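Local coordinates for protein amine Dehydrogenase (Pseudomonas putida, PDB 1JMX) that probably serves as the seven-bladed beta-propeller subunit of a quinohemoprotein complex that oxidatively deaminates primary amines and passes the electrons on through heme c, at residues L23-V28 / I70-C75; G103-A108 / K139-F144; G159-A164 / M171-G176; Q269-G272 / R276-K279; K289-D294 / A319-D324. All coordinates share one frame; numbering follows the deposited sequence.

Contact 1: residues L23-V28 / I70-C75; sequences LHVVDV and IDLDTC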
# COMPACT_ATOMS: atom_id res chain seq x y z
N LEU B 23 -8.02 0.88 -29.98
CA LEU B 23 -7.11 -0.11 -30.52
C LEU B 23 -6.59 0.67 -31.72
O LEU B 23 -7.36 1.09 -32.57
CB LEU B 23 -7.83 -1.38 -30.98
CG LEU B 23 -6.96 -2.51 -31.54
CD1 LEU B 23 -7.71 -3.83 -31.45
CD2 LEU B 23 -6.55 -2.23 -32.99
N HIS B 24 -5.29 0.93 -31.73
CA HIS B 24 -4.69 1.68 -32.81
C HIS B 24 -3.84 0.80 -33.68
O HIS B 24 -3.20 -0.14 -33.21
CB HIS B 24 -3.82 2.80 -32.25
CG HIS B 24 -4.56 3.73 -31.34
ND1 HIS B 24 -4.38 3.74 -29.98
CD2 HIS B 24 -5.49 4.68 -31.61
CE1 HIS B 24 -5.18 4.65 -29.44
NE2 HIS B 24 -5.86 5.23 -30.41
N VAL B 25 -3.85 1.10 -34.97
CA VAL B 25 -3.04 0.36 -35.93
C VAL B 25 -1.91 1.32 -36.31
O VAL B 25 -2.15 2.45 -36.73
CB VAL B 25 -3.84 -0.04 -37.19
CG1 VAL B 25 -2.95 -0.84 -38.13
CG2 VAL B 25 -5.05 -0.85 -36.80
N VAL B 26 -0.68 0.87 -36.08
CA VAL B 26 0.49 1.67 -36.38
C VAL B 26 1.14 1.14 -37.65
O VAL B 26 1.40 -0.06 -37.77
CB VAL B 26 1.52 1.65 -35.21
CG1 VAL B 26 2.84 2.29 -35.64
CG2 VAL B 26 0.95 2.39 -34.01
N ASP B 27 1.32 2.01 -38.62
CA ASP B 27 1.97 1.63 -39.84
C ASP B 27 3.46 1.68 -39.50
O ASP B 27 4.03 2.75 -39.29
CB ASP B 27 1.63 2.62 -40.95
CG ASP B 27 2.30 2.27 -42.26
OD1 ASP B 27 3.22 2.99 -42.67
OD2 ASP B 27 1.91 1.25 -42.85
N VAL B 28 4.07 0.51 -39.39
CA VAL B 28 5.48 0.40 -39.04
C VAL B 28 6.46 1.08 -40.00
O VAL B 28 7.51 1.55 -39.57
CB VAL B 28 5.87 -1.09 -38.84
CG1 VAL B 28 7.37 -1.24 -38.58
CG2 VAL B 28 5.08 -1.66 -37.67
N ILE B 70 -12.02 -8.10 -32.97
CA ILE B 70 -12.24 -6.90 -33.76
C ILE B 70 -11.55 -7.06 -35.12
O ILE B 70 -10.38 -7.43 -35.18
CB ILE B 70 -11.65 -5.63 -33.06
CG1 ILE B 70 -12.27 -5.42 -31.67
CG2 ILE B 70 -11.89 -4.38 -33.92
CD1 ILE B 70 -13.65 -4.82 -31.70
N ASP B 71 -12.29 -6.82 -36.19
CA ASP B 71 -11.73 -6.89 -37.53
C ASP B 71 -11.06 -5.54 -37.79
O ASP B 71 -11.73 -4.53 -37.91
CB ASP B 71 -12.84 -7.14 -38.56
CG ASP B 71 -12.39 -6.87 -40.00
OD1 ASP B 71 -13.25 -6.53 -40.82
OD2 ASP B 71 -11.19 -6.97 -40.31
N LEU B 72 -9.74 -5.55 -37.89
CA LEU B 72 -8.96 -4.33 -38.11
C LEU B 72 -9.27 -3.54 -39.39
O LEU B 72 -9.14 -2.31 -39.41
CB LEU B 72 -7.46 -4.65 -38.06
CG LEU B 72 -6.74 -4.54 -36.71
CD1 LEU B 72 -7.62 -5.00 -35.57
CD2 LEU B 72 -5.46 -5.34 -36.78
N ASP B 73 -9.66 -4.23 -40.46
CA ASP B 73 -9.98 -3.57 -41.73
C ASP B 73 -11.21 -2.69 -41.66
O ASP B 73 -11.34 -1.74 -42.43
CB ASP B 73 -10.18 -4.59 -42.86
CG ASP B 73 -8.88 -5.15 -43.41
OD1 ASP B 73 -7.79 -4.65 -43.06
OD2 ASP B 73 -8.95 -6.10 -44.20
N THR B 74 -12.12 -3.00 -40.74
CA THR B 74 -13.35 -2.24 -40.63
C THR B 74 -13.67 -1.78 -39.21
O THR B 74 -14.60 -1.01 -38.99
CB THR B 74 -14.56 -3.10 -41.11
OG1 THR B 74 -14.68 -4.27 -40.28
CG2 THR B 74 -14.36 -3.55 -42.57
N CYS B 75 -12.88 -2.26 -38.25
CA CYS B 75 -13.08 -1.96 -36.83
C CYS B 75 -14.34 -2.62 -36.29
O CYS B 75 -14.86 -2.19 -35.26
CB CYS B 75 -13.17 -0.45 -36.58
SG CYS B 75 -11.62 0.46 -36.78
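The join between two neighbouring blades of the beta-propeller runs through Leu23, Val25 and Leu72. Leu23 and Val25 belong to strand 22-27. Leu72 follows strand 66-71 of the next sheet, at the start of a turn. Leu72 reaches both residues with different parts of its isobutyl group. Leu72 CD1 lies 3.9 Å from Leu23 CD2, the two leucines crossing at about a right angle. Leu72 CG lies 4.1 Å from Val25 CG2. Leu23 reaches across because its CG is anti to the backbone N (chi1 -179°), which swings CD2 across to Leu72.

The turn is fixed by Asp71. Asp71 OD2 accepts from Asp73 N at 3.1 Å, an Asx turn. Thr74 OG1 donates to Asp71 OD1 at 2.7 Å. Each donor lies well out of the carboxylate plane. Thr74 N also bonds to Asp71 O at 3.2 Å, which closes the turn behind Leu72. Arg55 forms salt bridges with Asp71 and Asp73, and Arg349 with Asp73. Cys75 ends the turn in a disulfide to Cys37, a covalent link between the same two blades.

The leucine-valine cluster is buried between the two sheets. Ala57 of strand 56-61 touches Leu23 and Leu72, Ile15 of strand 12-18 touches Leu72, and Tyr34 of strand 32-38 touches Val25.

Contact 2: residues G103-A108 / K139-F144; sequences GKEVYA and KPVRTF
Arg142 and Glu105 form a salt bridge, with Arg142 NH2 2.6 Å from Glu105 OE2. As a hydrogen bond it is weak, because the N-H...O angle is only 128°. The carboxylate and guanidinium planes are 28° apart, so the two groups are nearly coplanar and meet edge on. Both carboxylate oxygens sit at the edge of the guanidinium, with Glu105 OE1 3.4 Å from Arg142 NH2. A bend at chi3 (-45°) turns the arginine head to the glutamate, which comes with an extended chain. Glu105 OE1 also has a long, weak ion pair with Lys174, and Arg142 NH1 a weak hydrogen bond to Val173 O.

The surrounding packing is slight. Val141 CG2 stands 4.5 Å from Glu105 OE2. Val129 of strand 126-131 touches both charged side chains. That strand pairs with 105-115 and with 142-145, so the bridge spans the strand between them within one blade. Were the arginine an alanine, the Glu105 carboxylate would probably lose this charged mate.

The contact is thus electrostatic and lies at the surface, where solvent would probably screen the attraction between the charges.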
# COMPACT_ATOMS: atom_id res chain seq x y z
N GLY B 103 -7.31 -20.55 -35.95
CA GLY B 103 -8.19 -19.44 -35.60
C GLY B 103 -9.66 -19.76 -35.42
O GLY B 103 -10.50 -18.87 -35.49
N LYS B 104 -9.97 -21.03 -35.16
CA LYS B 104 -11.35 -21.47 -34.99
C LYS B 104 -11.84 -21.52 -33.55
O LYS B 104 -13.04 -21.57 -33.30
CB LYS B 104 -11.57 -22.82 -35.68
CG LYS B 104 -11.59 -22.72 -37.21
CD LYS B 104 -11.37 -24.07 -37.89
CE LYS B 104 -12.40 -25.09 -37.44
NZ LYS B 104 -12.02 -26.47 -37.85
N GLU B 105 -10.92 -21.54 -32.59
CA GLU B 105 -11.30 -21.56 -31.18
C GLU B 105 -10.45 -20.58 -30.40
O GLU B 105 -9.34 -20.23 -30.80
CB GLU B 105 -11.10 -22.94 -30.56
CG GLU B 105 -11.63 -24.09 -31.36
CD GLU B 105 -11.73 -25.36 -30.55
OE1 GLU B 105 -10.69 -25.85 -30.04
OE2 GLU B 105 -12.86 -25.86 -30.42
N VAL B 106 -10.99 -20.15 -29.26
CA VAL B 106 -10.31 -19.24 -28.35
C VAL B 106 -10.40 -19.92 -26.98
O VAL B 106 -11.46 -20.42 -26.60
CB VAL B 106 -10.98 -17.83 -28.30
CG1 VAL B 106 -10.30 -16.95 -27.25
CG2 VAL B 106 -10.90 -17.15 -29.66
N TYR B 107 -9.27 -19.99 -26.29
CA TYR B 107 -9.21 -20.61 -24.98
C TYR B 107 -9.00 -19.51 -23.94
O TYR B 107 -8.40 -18.48 -24.21
CB TYR B 107 -8.05 -21.61 -24.93
CG TYR B 107 -7.94 -22.47 -26.17
CD1 TYR B 107 -6.98 -22.19 -27.15
CD2 TYR B 107 -8.84 -23.51 -26.39
CE1 TYR B 107 -6.93 -22.93 -28.32
CE2 TYR B 107 -8.78 -24.26 -27.56
CZ TYR B 107 -7.83 -23.96 -28.52
OH TYR B 107 -7.81 -24.67 -29.69
N ALA B 108 -9.53 -19.74 -22.74
CA ALA B 108 -9.39 -18.77 -21.67
C ALA B 108 -9.53 -19.48 -20.35
O ALA B 108 -10.46 -20.27 -20.17
CB ALA B 108 -10.46 -17.69 -21.81
N LYS B 139 -20.55 -18.96 -26.24
CA LYS B 139 -20.59 -19.63 -24.95
C LYS B 139 -19.69 -20.86 -24.98
O LYS B 139 -19.34 -21.34 -26.06
CB LYS B 139 -22.04 -19.99 -24.59
CG LYS B 139 -22.82 -18.81 -24.01
CD LYS B 139 -24.30 -19.09 -23.88
CE LYS B 139 -25.00 -17.98 -23.12
NZ LYS B 139 -24.69 -17.97 -21.64
N PRO B 140 -19.26 -21.36 -23.80
CA PRO B 140 -18.39 -22.53 -23.72
C PRO B 140 -18.87 -23.74 -24.52
O PRO B 140 -20.02 -24.17 -24.39
CB PRO B 140 -18.37 -22.83 -22.23
CG PRO B 140 -18.50 -21.50 -21.61
CD PRO B 140 -19.57 -20.85 -22.45
N VAL B 141 -18.00 -24.25 -25.40
CA VAL B 141 -18.31 -25.43 -26.19
C VAL B 141 -17.60 -26.63 -25.57
O VAL B 141 -17.88 -27.77 -25.89
CB VAL B 141 -17.93 -25.28 -27.69
CG1 VAL B 141 -18.76 -24.19 -28.34
CG2 VAL B 141 -16.43 -25.00 -27.86
N ARG B 142 -16.72 -26.34 -24.61
CA ARG B 142 -15.95 -27.37 -23.92
C ARG B 142 -15.28 -26.69 -22.73
O ARG B 142 -14.90 -25.53 -22.83
CB ARG B 142 -14.87 -27.89 -24.87
CG ARG B 142 -14.52 -29.35 -24.74
CD ARG B 142 -13.40 -29.71 -25.72
NE ARG B 142 -13.65 -29.13 -27.02
CZ ARG B 142 -12.79 -28.39 -27.71
NH1 ARG B 142 -11.58 -28.13 -27.24
NH2 ARG B 142 -13.16 -27.85 -28.85
N THR B 143 -15.22 -27.37 -21.59
CA THR B 143 -14.56 -26.81 -20.41
C THR B 143 -13.86 -27.90 -19.62
O THR B 143 -14.35 -29.01 -19.50
CB THR B 143 -15.48 -25.89 -19.51
OG1 THR B 143 -15.43 -26.30 -18.14
CG2 THR B 143 -16.90 -25.86 -19.98
N PHE B 144 -12.67 -27.57 -19.13
CA PHE B 144 -11.86 -28.52 -18.37
C PHE B 144 -11.37 -27.86 -17.10
O PHE B 144 -11.39 -26.64 -16.98
CB PHE B 144 -10.62 -28.91 -19.18
CG PHE B 144 -10.91 -29.34 -20.58
CD1 PHE B 144 -10.77 -28.44 -21.63
CD2 PHE B 144 -11.28 -30.65 -20.86
CE1 PHE B 144 -10.99 -28.85 -22.95
CE2 PHE B 144 -11.50 -31.07 -22.17
CZ PHE B 144 -11.35 -30.16 -23.22

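Contact 3: residues G159-A164 / M171-G176; sequences GSLYVA and MDVKTG
Met171 opens the contact by pairing with Leu161 as an antiparallel hydrogen-bonded pair. Met171 N donates to Leu161 O at 2.7 Å, and Leu161 N returns a bond to Met171 O at 2.9 Å. The return bond is nearly straight, at 163°. Met171 CB lies 4.4 Å from Val163 CG2, but the rest of the side chain leads off to Met146.

Asp172 turns its side chain from the partner segment and shapes the chain that follows. Asp172 OD2 accepts from Lys174 N at 2.9 Å, on the anti side of the carboxylate, an Asx turn. Thr175 N gives the same oxygen a second, weak bond.

Val173 swings back to the strand. Val173 CG1 lies 3.9 Å from Leu161 CB, the two side chains crossing at about a right angle. Val173 CG2, set between the backbone N and the carbonyl carbon (chi1 -58°), comes 4.0 Å from Gly159 O. Tyr107 of strand 105-115, in the preceding blade, touches both Leu161 and Val173.

Past Val173, Thr175 OG1 bonds to Lys177 N. Gly176 closes the turn, with Gly176 N donating to Asp172 O at 2.7 Å.

The chemistry divides along the chain. Backbone bonds hold the pair at the end of strand 168-171, and the aspartate fixes the turn. This is consistent with the turn placing Val173 against Leu161, where the tyrosine of the neighbouring blade meets both.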
# COMPACT_ATOMS: atom_id res chain seq x y z
N GLY B 159 -1.46 -27.48 -32.35
CA GLY B 159 -2.67 -27.40 -31.56
C GLY B 159 -2.53 -27.50 -30.05
O GLY B 159 -3.51 -27.30 -29.34
N SER B 160 -1.34 -27.85 -29.55
CA SER B 160 -1.10 -27.95 -28.11
C SER B 160 -1.12 -26.58 -27.43
O SER B 160 -0.74 -25.58 -28.02
CB SER B 160 0.24 -28.64 -27.82
OG SER B 160 0.15 -30.02 -28.07
N LEU B 161 -1.53 -26.55 -26.17
CA LEU B 161 -1.61 -25.30 -25.44
C LEU B 161 -0.59 -25.24 -24.31
O LEU B 161 -0.62 -26.06 -23.39
CB LEU B 161 -3.03 -25.12 -24.88
CG LEU B 161 -3.49 -23.75 -24.39
CD1 LEU B 161 -3.64 -22.81 -25.58
CD2 LEU B 161 -4.82 -23.89 -23.65
N TYR B 162 0.34 -24.31 -24.43
CA TYR B 162 1.35 -24.11 -23.40
C TYR B 162 0.79 -23.14 -22.39
O TYR B 162 0.40 -22.02 -22.73
CB TYR B 162 2.67 -23.64 -24.01
CG TYR B 162 3.38 -24.78 -24.68
CD1 TYR B 162 3.28 -24.98 -26.06
CD2 TYR B 162 4.08 -25.72 -23.92
CE1 TYR B 162 3.85 -26.09 -26.67
CE2 TYR B 162 4.66 -26.83 -24.52
CZ TYR B 162 4.55 -27.01 -25.89
OH TYR B 162 5.13 -28.10 -26.48
N VAL B 163 0.66 -23.62 -21.16
CA VAL B 163 0.07 -22.87 -20.07
C VAL B 163 1.06 -22.49 -18.98
O VAL B 163 1.68 -23.35 -18.37
CB VAL B 163 -1.07 -23.70 -19.42
CG1 VAL B 163 -1.67 -22.97 -18.25
CG2 VAL B 163 -2.13 -24.04 -20.45
N ALA B 164 1.18 -21.19 -18.73
CA ALA B 164 2.07 -20.70 -17.70
C ALA B 164 1.31 -20.69 -16.37
O ALA B 164 0.27 -20.04 -16.24
CB ALA B 164 2.56 -19.29 -18.04
N MET B 171 -0.84 -28.64 -22.69
CA MET B 171 -2.19 -29.17 -22.59
C MET B 171 -2.89 -29.52 -23.89
O MET B 171 -2.78 -28.82 -24.89
CB MET B 171 -3.05 -28.17 -21.80
CG MET B 171 -4.49 -28.57 -21.61
SD MET B 171 -5.33 -27.34 -20.63
CE MET B 171 -6.47 -28.36 -19.77
N ASP B 172 -3.59 -30.65 -23.85
CA ASP B 172 -4.37 -31.16 -24.96
C ASP B 172 -5.74 -30.49 -24.82
O ASP B 172 -6.44 -30.74 -23.85
CB ASP B 172 -4.53 -32.68 -24.83
CG ASP B 172 -5.19 -33.31 -26.04
OD1 ASP B 172 -4.82 -34.45 -26.38
OD2 ASP B 172 -6.07 -32.69 -26.66
N VAL B 173 -6.12 -29.67 -25.79
CA VAL B 173 -7.40 -28.96 -25.73
C VAL B 173 -8.63 -29.81 -26.03
O VAL B 173 -9.75 -29.32 -25.92
CB VAL B 173 -7.40 -27.67 -26.61
CG1 VAL B 173 -6.30 -26.73 -26.18
CG2 VAL B 173 -7.26 -27.99 -28.07
N LYS B 174 -8.43 -31.08 -26.39
CA LYS B 174 -9.55 -31.99 -26.67
C LYS B 174 -9.89 -32.82 -25.44
O LYS B 174 -11.07 -32.98 -25.10
CB LYS B 174 -9.22 -32.93 -27.84
CG LYS B 174 -9.45 -32.34 -29.23
CD LYS B 174 -8.76 -30.98 -29.36
CE LYS B 174 -8.98 -30.32 -30.70
NZ LYS B 174 -8.48 -28.90 -30.68
N THR B 175 -8.86 -33.32 -24.77
CA THR B 175 -9.03 -34.15 -23.58
C THR B 175 -8.84 -33.35 -22.29
O THR B 175 -9.29 -33.76 -21.21
CB THR B 175 -8.01 -35.31 -23.56
OG1 THR B 175 -6.69 -34.78 -23.35
CG2 THR B 175 -8.04 -36.09 -24.89
N GLY B 176 -8.13 -32.23 -22.40
CA GLY B 176 -7.87 -31.40 -21.25
C GLY B 176 -6.76 -31.93 -20.37
O GLY B 176 -6.48 -31.36 -19.31

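Contact 4: residues Q269-G272 / R276-K279; sequences QIYG and RLAK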
# COMPACT_ATOMS: atom_id res chain seq x y z
N GLN B 269 21.46 -11.52 -28.81
CA GLN B 269 21.24 -10.28 -28.10
C GLN B 269 19.83 -10.25 -27.57
O GLN B 269 18.88 -10.48 -28.32
CB GLN B 269 21.47 -9.09 -29.01
CG GLN B 269 22.85 -9.01 -29.63
CD GLN B 269 23.00 -7.80 -30.52
OE1 GLN B 269 22.03 -7.33 -31.13
NE2 GLN B 269 24.22 -7.26 -30.60
N ILE B 270 19.70 -10.00 -26.27
CA ILE B 270 18.41 -9.89 -25.62
C ILE B 270 18.28 -8.48 -25.05
O ILE B 270 19.22 -7.94 -24.46
CB ILE B 270 18.22 -10.96 -24.52
CG1 ILE B 270 16.77 -10.93 -24.01
CG2 ILE B 270 19.21 -10.75 -23.38
CD1 ILE B 270 16.43 -12.02 -23.05
N TYR B 271 17.12 -7.86 -25.29
CA TYR B 271 16.84 -6.51 -24.83
C TYR B 271 15.75 -6.50 -23.76
O TYR B 271 14.63 -6.93 -24.03
CB TYR B 271 16.37 -5.65 -26.00
CG TYR B 271 17.37 -5.49 -27.13
CD1 TYR B 271 17.83 -4.23 -27.49
CD2 TYR B 271 17.82 -6.59 -27.85
CE1 TYR B 271 18.71 -4.06 -28.56
CE2 TYR B 271 18.70 -6.44 -28.92
CZ TYR B 271 19.14 -5.17 -29.27
OH TYR B 271 20.00 -5.00 -30.34
N GLY B 272 16.07 -5.99 -22.58
CA GLY B 272 15.10 -5.90 -21.50
C GLY B 272 14.76 -4.44 -21.22
O GLY B 272 15.55 -3.56 -21.55
N ARG B 276 15.42 1.52 -17.61
CA ARG B 276 16.49 1.64 -18.59
C ARG B 276 16.25 0.55 -19.63
O ARG B 276 15.57 -0.44 -19.36
CB ARG B 276 17.87 1.38 -17.97
CG ARG B 276 18.46 2.54 -17.19
CD ARG B 276 19.98 2.44 -17.15
NE ARG B 276 20.44 1.09 -16.82
CZ ARG B 276 21.71 0.71 -16.80
NH1 ARG B 276 22.68 1.58 -17.07
NH2 ARG B 276 22.02 -0.55 -16.53
N LEU B 277 16.77 0.76 -20.83
CA LEU B 277 16.65 -0.23 -21.89
C LEU B 277 18.04 -0.86 -21.92
O LEU B 277 19.01 -0.17 -22.21
CB LEU B 277 16.34 0.44 -23.23
CG LEU B 277 15.61 -0.31 -24.36
CD1 LEU B 277 15.86 0.42 -25.67
CD2 LEU B 277 16.07 -1.75 -24.49
N ALA B 278 18.15 -2.14 -21.59
CA ALA B 278 19.46 -2.79 -21.60
C ALA B 278 19.62 -3.79 -22.73
O ALA B 278 18.68 -4.49 -23.10
CB ALA B 278 19.73 -3.45 -20.26
N LYS B 279 20.84 -3.88 -23.24
CA LYS B 279 21.20 -4.76 -24.34
C LYS B 279 22.22 -5.75 -23.79
O LYS B 279 23.27 -5.35 -23.31
CB LYS B 279 21.83 -3.91 -25.45
CG LYS B 279 22.12 -4.62 -26.74
CD LYS B 279 22.51 -3.60 -27.80
CE LYS B 279 22.93 -4.29 -29.08
NZ LYS B 279 23.20 -3.32 -30.19
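The Tyr271 ring carries the aliphatic chain of Lys279 over one face and Leu277 CD2 at its edge. Lys279 CG makes a CH-pi contact, 4.2 Å from the centroid of the Tyr271 ring and offset toward its rim. The ring also meets Phe302 edge to face. Lys279 is extended throughout, with CG anti to the backbone N (chi1 -173°), and runs beside the tyrosine in the same direction. Lys279 CE therefore ends 3.3 Å from Tyr271 OH. The Gln269 amide approaches the same carbon, with Gln269 NE2 3.6 Å from Lys279 CE. Lys279 NZ and Tyr271 OH both hydrogen-bond to Pro323 O.

The backbones form a beta hairpin; the axes of segments 269-272 and 276-279 run antiparallel, 170° apart. Tyr271 and Lys279 form a non-hydrogen-bonded pair. Gly272 and Ala278 form the hydrogen-bonded pair next to it: Gly272 N to Ala278 O is 3.1 Å, and Ala278 N to Gly272 O is 3.0 Å. Tyr271 CA adds a C-H...O contact to Ala278 O at 3.2 Å. Leu277 CD2 packs 3.5 Å from Gly272 O.

With an alanine in place of the lysine, the Tyr271 face would probably lose the methylene chain packed on it, and Pro323 O the lysine's hydrogen bond.

The lysine thus plays two parts. Its methylenes pack as an apolar chain on the ring. Its buried ammonium group is met by a backbone carbonyl from the adjacent blade.

Contact 5: residues K289-D294 / A319-D324; sequences KAANLD and AVFNPD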
# COMPACT_ATOMS: atom_id res chain seq x y z
N LYS B 289 25.24 -2.70 -23.63
CA LYS B 289 24.85 -1.29 -23.60
C LYS B 289 23.48 -1.04 -22.97
O LYS B 289 22.57 -1.85 -23.08
CB LYS B 289 24.87 -0.70 -25.01
CG LYS B 289 24.74 0.80 -25.06
CD LYS B 289 25.04 1.29 -26.47
CE LYS B 289 24.98 2.80 -26.59
NZ LYS B 289 25.27 3.22 -27.99
N ALA B 290 23.35 0.12 -22.33
CA ALA B 290 22.10 0.51 -21.69
C ALA B 290 21.79 1.95 -22.10
O ALA B 290 22.70 2.74 -22.36
CB ALA B 290 22.23 0.41 -20.17
N ALA B 291 20.51 2.25 -22.25
CA ALA B 291 20.08 3.58 -22.63
C ALA B 291 19.07 4.11 -21.62
O ALA B 291 18.26 3.34 -21.08
CB ALA B 291 19.47 3.56 -24.03
N ASN B 292 19.16 5.40 -21.32
CA ASN B 292 18.23 6.05 -20.39
C ASN B 292 16.95 6.41 -21.14
O ASN B 292 17.00 6.80 -22.31
CB ASN B 292 18.84 7.30 -19.77
CG ASN B 292 20.02 6.98 -18.88
OD1 ASN B 292 20.05 5.94 -18.20
ND2 ASN B 292 21.02 7.85 -18.89
N LEU B 293 15.82 6.25 -20.47
CA LEU B 293 14.51 6.52 -21.07
C LEU B 293 13.91 7.84 -20.60
O LEU B 293 14.31 8.40 -19.58
CB LEU B 293 13.56 5.37 -20.74
CG LEU B 293 14.08 3.97 -21.04
CD1 LEU B 293 13.18 2.93 -20.45
CD2 LEU B 293 14.20 3.79 -22.53
N ASP B 294 12.92 8.32 -21.35
CA ASP B 294 12.22 9.56 -21.01
C ASP B 294 11.30 9.31 -19.81
O ASP B 294 10.90 10.24 -19.12
CB ASP B 294 11.40 10.05 -22.20
CG ASP B 294 12.27 10.57 -23.35
OD1 ASP B 294 13.52 10.45 -23.31
OD2 ASP B 294 11.69 11.10 -24.31
N ALA B 319 8.12 4.69 -27.97
CA ALA B 319 9.46 5.19 -28.23
C ALA B 319 9.99 4.27 -29.32
O ALA B 319 9.76 3.06 -29.28
CB ALA B 319 10.33 5.10 -26.97
N VAL B 320 10.62 4.84 -30.34
CA VAL B 320 11.18 4.03 -31.42
C VAL B 320 12.69 4.12 -31.28
O VAL B 320 13.25 5.21 -31.27
CB VAL B 320 10.76 4.51 -32.82
CG1 VAL B 320 11.29 3.54 -33.88
CG2 VAL B 320 9.25 4.60 -32.92
N PHE B 321 13.33 2.97 -31.14
CA PHE B 321 14.77 2.89 -30.98
C PHE B 321 15.47 2.16 -32.11
O PHE B 321 14.89 1.33 -32.81
CB PHE B 321 15.12 2.14 -29.69
CG PHE B 321 15.17 3.00 -28.48
CD1 PHE B 321 14.01 3.53 -27.93
CD2 PHE B 321 16.39 3.28 -27.87
CE1 PHE B 321 14.06 4.33 -26.79
CE2 PHE B 321 16.45 4.08 -26.72
CZ PHE B 321 15.29 4.60 -26.18
N ASN B 322 16.74 2.52 -32.31
CA ASN B 322 17.59 1.87 -33.28
C ASN B 322 18.22 0.86 -32.35
O ASN B 322 18.85 1.25 -31.37
CB ASN B 322 18.66 2.82 -33.80
CG ASN B 322 19.61 2.14 -34.77
OD1 ASN B 322 20.31 1.20 -34.41
ND2 ASN B 322 19.64 2.63 -36.00
N PRO B 323 18.01 -0.44 -32.59
CA PRO B 323 18.59 -1.45 -31.70
C PRO B 323 20.13 -1.55 -31.71
O PRO B 323 20.72 -1.98 -30.72
CB PRO B 323 17.92 -2.74 -32.17
CG PRO B 323 17.72 -2.50 -33.62
CD PRO B 323 17.24 -1.08 -33.67
N ASP B 324 20.76 -1.13 -32.80
CA ASP B 324 22.22 -1.19 -32.91
C ASP B 324 22.88 -0.10 -32.08
O ASP B 324 23.72 -0.38 -31.23
CB ASP B 324 22.67 -1.05 -34.37
CG ASP B 324 22.06 -2.11 -35.27
OD1 ASP B 324 22.13 -3.31 -34.91
OD2 ASP B 324 21.51 -1.73 -36.33
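Phe321 lays the far end of its ring against Leu293 and Ala291. Phe321 CZ is 3.9 Å from Leu293 CD2, and Phe321 CE2 is 4.1 Å from Ala291 CB. Both methyls meet the ring on a slant, neither squarely over it nor in its plane. Ala319 CB, from the ring's own strand, lies at the ring edge, in its plane. Leu293 has CG anti to the carbonyl carbon (chi1 -51°), which brings the end of its side chain back toward the ring although CB does not face it. The CB of Ala291 already points across.

The backbones themselves stay apart: Ala291 CA and Phe321 CA are 9.9 Å from each other. The join is made by side chains between two neighbouring blades. Strand 286-292 is the outermost strand of one, and strand 317-322 lies within the next. Leu277 and Leu311 each touch both Leu293 and Phe321, so the ring tip sits in a small apolar group.

Polar links lie elsewhere in the two segments. Asp294 is in a salt bridge with Lys328. Lys289 NZ bonds to Thr325 O. Beyond the ring the chain turns, and Asn322 OD1 accepts a weak bond from Asp324 N at 2.9 Å and another bond from Thr325 N.

One aromatic ring spans the distance between strands of adjacent blades, and within the two segments the contact is apolar packing. The bonds of Asp294 and Lys289 add polar links between the same blades.

Contacts 1, 3, 4 and 5 are buried, while contact 2 lies at the surface. Contacts 1 and 5 join neighbouring blades through apolar side chains between well-separated backbones. Contacts 3 and 4 lie within a blade and use antiparallel backbone bonds. Contact 2 is also within a blade but depends on charge. Contacts 4 and 5 are centred about 9 Å apart and share one sheet, where strands 276-281 and 286-292 are neighbours. Contacts 2 and 3, centred about 11 Å apart, touch across two successive blades. These two pairs lie on opposite sides of the chain's centre. Contact 1 stands apart from both and lies beside a disulfide.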